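Local coordinates for protein porin (Rhodobacter blasticus, PDB 3PRN) that assembles as a homotrimer in the outer membrane, forming channels that let small hydrophilic solutes of up to about 0.6 kDa diffuse through passively, at residues 173-178 / 198-203. The protein carries 1 engineered substitution. Numbering follows the deposited sequence.
Sequences DMISLA and AAYKFN
K201 N donates to M174 O at 2.7 Å, a nearly straight bond (168° at the hydrogen) that lies in the carbonyl plane. Next along the strands, S176 and A199 form a hydrogen-bonded antiparallel pair. S176 N reaches A199 O and A199 N reaches S176 O, both at 2.9 Å. The CA of I175 also approaches A199 O, at 3.3 Å, so that carbonyl takes a CA-H...O contact beside its N-H partner. S176 OG is hydrogen-bonded to S171 OG, in the preceding strand 163-171. This is the open end of the hairpin formed by strands 175-183 and 193-200, two neighbours in the 16-stranded antiparallel porin barrel. K201 is already past its strand and centres an inverse gamma turn. Its extended chain passes D173 O, with CD 3.2 Å from that oxygen. I175, L177, A198 and Y200 lie on one face of the sheet, S176 and A199 on the other. With CG anti to the backbone N (chi1 -178°), the Y200 ring leans over toward I175 and M174. I175 CG1 meets it at the edge, 4.0 Å from CD1. M174 CB lies 4.3 Å from CE1 of Y200. Further along, L177 CD2 rests on A198 CB at 3.7 Å. On the opposite face, S176 and A199 both touch L94.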
ATOM      1  N   ASP A 173      -5.115  26.259 -32.571  1.00 54.37           N
ATOM      2  CA  ASP A 173      -5.072  24.973 -33.301  1.00 56.64           C
ATOM      3  C   ASP A 173      -3.719  24.640 -33.923  1.00 55.61           C
ATOM      4  O   ASP A 173      -3.352  23.457 -34.131  1.00 56.65           O
ATOM      5  CB  ASP A 173      -6.193  25.012 -34.367  1.00 63.80           C
ATOM      6  CG  ASP A 173      -7.596  25.148 -33.780  1.00 69.46           C
ATOM      7  OD1 ASP A 173      -8.031  26.291 -33.440  1.00 71.60           O
ATOM      8  OD2 ASP A 173      -8.324  24.115 -33.646  1.00 71.74           O
ATOM      9  N   MET A 174      -2.916  25.645 -34.278  1.00 55.21           N
ATOM     10  CA  MET A 174      -1.668  25.511 -34.963  1.00 53.55           C
ATOM     11  C   MET A 174      -0.368  25.863 -34.261  1.00 51.45           C
ATOM     12  O   MET A 174       0.668  25.244 -34.578  1.00 51.51           O
ATOM     13  CB  MET A 174      -1.767  26.456 -36.221  1.00 58.56           C
ATOM     14  CG  MET A 174      -2.629  25.834 -37.319  1.00 63.95           C
ATOM     15  SD  MET A 174      -3.597  27.084 -38.201  1.00 68.71           S
ATOM     16  CE  MET A 174      -5.282  26.587 -37.774  1.00 67.51           C
ATOM     17  N   ILE A 175      -0.332  26.878 -33.420  1.00 49.57           N
ATOM     18  CA  ILE A 175       0.852  27.316 -32.712  1.00 46.66           C
ATOM     19  C   ILE A 175       0.701  27.110 -31.206  1.00 44.85           C
ATOM     20  O   ILE A 175      -0.386  27.313 -30.683  1.00 44.52           O
ATOM     21  CB  ILE A 175       1.087  28.816 -32.963  1.00 48.80           C
ATOM     22  CG1 ILE A 175       1.436  29.009 -34.456  1.00 51.68           C
ATOM     23  CG2 ILE A 175       2.150  29.418 -32.088  1.00 48.51           C
ATOM     24  CD1 ILE A 175       0.892  30.366 -34.952  1.00 52.82           C
ATOM     25  N   SER A 176       1.798  26.820 -30.508  1.00 42.79           N
ATOM     26  CA  SER A 176       1.819  26.778 -29.062  1.00 39.65           C
ATOM     27  C   SER A 176       3.125  27.430 -28.581  1.00 38.03           C
ATOM     28  O   SER A 176       4.161  27.254 -29.190  1.00 37.12           O
ATOM     29  CB  SER A 176       1.753  25.389 -28.429  1.00 40.54           C
ATOM     30  OG  SER A 176       0.885  24.511 -29.087  1.00 40.58           O
ATOM     31  N   LEU A 177       2.967  28.178 -27.508  1.00 36.49           N
ATOM     32  CA  LEU A 177       4.059  28.853 -26.860  1.00 34.56           C
ATOM     33  C   LEU A 177       4.041  28.509 -25.352  1.00 34.06           C
ATOM     34  O   LEU A 177       2.983  28.359 -24.797  1.00 32.68           O
ATOM     35  CB  LEU A 177       3.919  30.362 -26.959  1.00 36.46           C
ATOM     36  CG  LEU A 177       3.862  30.910 -28.403  1.00 39.00           C
ATOM     37  CD1 LEU A 177       3.385  32.360 -28.297  1.00 40.26           C
ATOM     38  CD2 LEU A 177       5.217  30.837 -29.072  1.00 39.50           C
ATOM     39  N   ALA A 178       5.228  28.471 -24.748  1.00 32.32           N
ATOM     40  CA  ALA A 178       5.300  28.129 -23.327  1.00 31.50           C
ATOM     41  C   ALA A 178       6.576  28.741 -22.762  1.00 30.37           C
ATOM     42  O   ALA A 178       7.567  28.865 -23.475  1.00 30.02           O
ATOM     43  CB  ALA A 178       5.310  26.607 -23.159  1.00 29.38           C
ATOM     44  N   ALA A 198       8.326  26.726 -28.357  1.00 29.36           N
ATOM     45  CA  ALA A 198       7.234  26.962 -29.297  1.00 31.09           C
ATOM     46  C   ALA A 198       7.141  25.759 -30.204  1.00 32.48           C
ATOM     47  O   ALA A 198       8.122  25.010 -30.375  1.00 32.43           O
ATOM     48  CB  ALA A 198       7.593  28.228 -30.064  1.00 32.10           C
ATOM     49  N   ALA A 199       5.962  25.515 -30.740  1.00 34.23           N
ATOM     50  CA  ALA A 199       5.651  24.406 -31.603  1.00 37.18           C
ATOM     51  C   ALA A 199       4.608  24.839 -32.657  1.00 39.91           C
ATOM     52  O   ALA A 199       3.724  25.672 -32.424  1.00 39.20           O
ATOM     53  CB  ALA A 199       5.082  23.221 -30.818  1.00 33.82           C
ATOM     54  N   TYR A 200       4.717  24.184 -33.794  1.00 42.84           N
ATOM     55  CA  TYR A 200       3.839  24.481 -34.922  1.00 46.19           C
ATOM     56  C   TYR A 200       3.255  23.191 -35.448  1.00 48.07           C
ATOM     57  O   TYR A 200       4.052  22.320 -35.812  1.00 47.38           O
ATOM     58  CB  TYR A 200       4.715  25.160 -36.022  1.00 47.87           C
ATOM     59  CG  TYR A 200       3.915  25.562 -37.237  1.00 55.21           C
ATOM     60  CD1 TYR A 200       2.824  26.427 -37.115  1.00 57.94           C
ATOM     61  CD2 TYR A 200       4.217  25.078 -38.508  1.00 58.41           C
ATOM     62  CE1 TYR A 200       2.052  26.784 -38.213  1.00 60.53           C
ATOM     63  CE2 TYR A 200       3.472  25.452 -39.622  1.00 60.55           C
ATOM     64  CZ  TYR A 200       2.382  26.288 -39.463  1.00 61.73           C
ATOM     65  OH  TYR A 200       1.629  26.670 -40.556  1.00 63.32           O
ATOM     66  N   LYS A 201       1.931  23.059 -35.473  1.00 50.22           N
ATOM     67  CA  LYS A 201       1.314  21.837 -36.015  1.00 54.61           C
ATOM     68  C   LYS A 201       1.184  22.052 -37.540  1.00 56.23           C
ATOM     69  O   LYS A 201       0.255  22.697 -37.984  1.00 56.63           O
ATOM     70  CB  LYS A 201      -0.028  21.500 -35.449  1.00 57.10           C
ATOM     71  CG  LYS A 201      -0.115  21.396 -33.924  1.00 61.43           C
ATOM     72  CD  LYS A 201      -1.514  20.890 -33.574  1.00 64.37           C
ATOM     73  CE  LYS A 201      -1.869  21.020 -32.100  1.00 66.41           C
ATOM     74  NZ  LYS A 201      -3.176  20.278 -31.859  1.00 67.86           N
ATOM     75  N   PHE A 202       2.227  21.686 -38.261  1.00 58.63           N
ATOM     76  CA  PHE A 202       2.351  21.965 -39.679  1.00 61.68           C
ATOM     77  C   PHE A 202       1.449  21.050 -40.492  1.00 62.60           C
ATOM     78  O   PHE A 202       1.558  20.949 -41.715  1.00 63.45           O
ATOM     79  CB  PHE A 202       3.779  21.954 -40.177  1.00 65.00           C
ATOM     80  CG  PHE A 202       4.408  20.622 -40.429  1.00 68.28           C
ATOM     81  CD1 PHE A 202       4.309  19.994 -41.660  1.00 69.69           C
ATOM     82  CD2 PHE A 202       5.136  19.990 -39.430  1.00 69.50           C
ATOM     83  CE1 PHE A 202       4.897  18.767 -41.897  1.00 70.80           C
ATOM     84  CE2 PHE A 202       5.736  18.763 -39.661  1.00 70.40           C
ATOM     85  CZ  PHE A 202       5.622  18.148 -40.893  1.00 71.00           C
ATOM     86  N   ASN A 203       0.439  20.507 -39.830  1.00 63.54           N
ATOM     87  CA  ASN A 203      -0.556  19.674 -40.531  1.00 64.66           C
ATOM     88  C   ASN A 203      -1.542  19.269 -39.426  1.00 64.22           C
ATOM     89  O   ASN A 203      -1.537  19.859 -38.328  1.00 65.11           O
ATOM     90  CB  ASN A 203       0.085  18.401 -41.068  1.00 68.36           C
ATOM     91  CG  ASN A 203       0.156  18.295 -42.588  1.00 70.91           C
ATOM     92  OD1 ASN A 203      -0.760  18.727 -43.279  1.00 72.38           O
ATOM     93  ND2 ASN A 203       1.207  17.722 -43.150  1.00 71.10           N
TER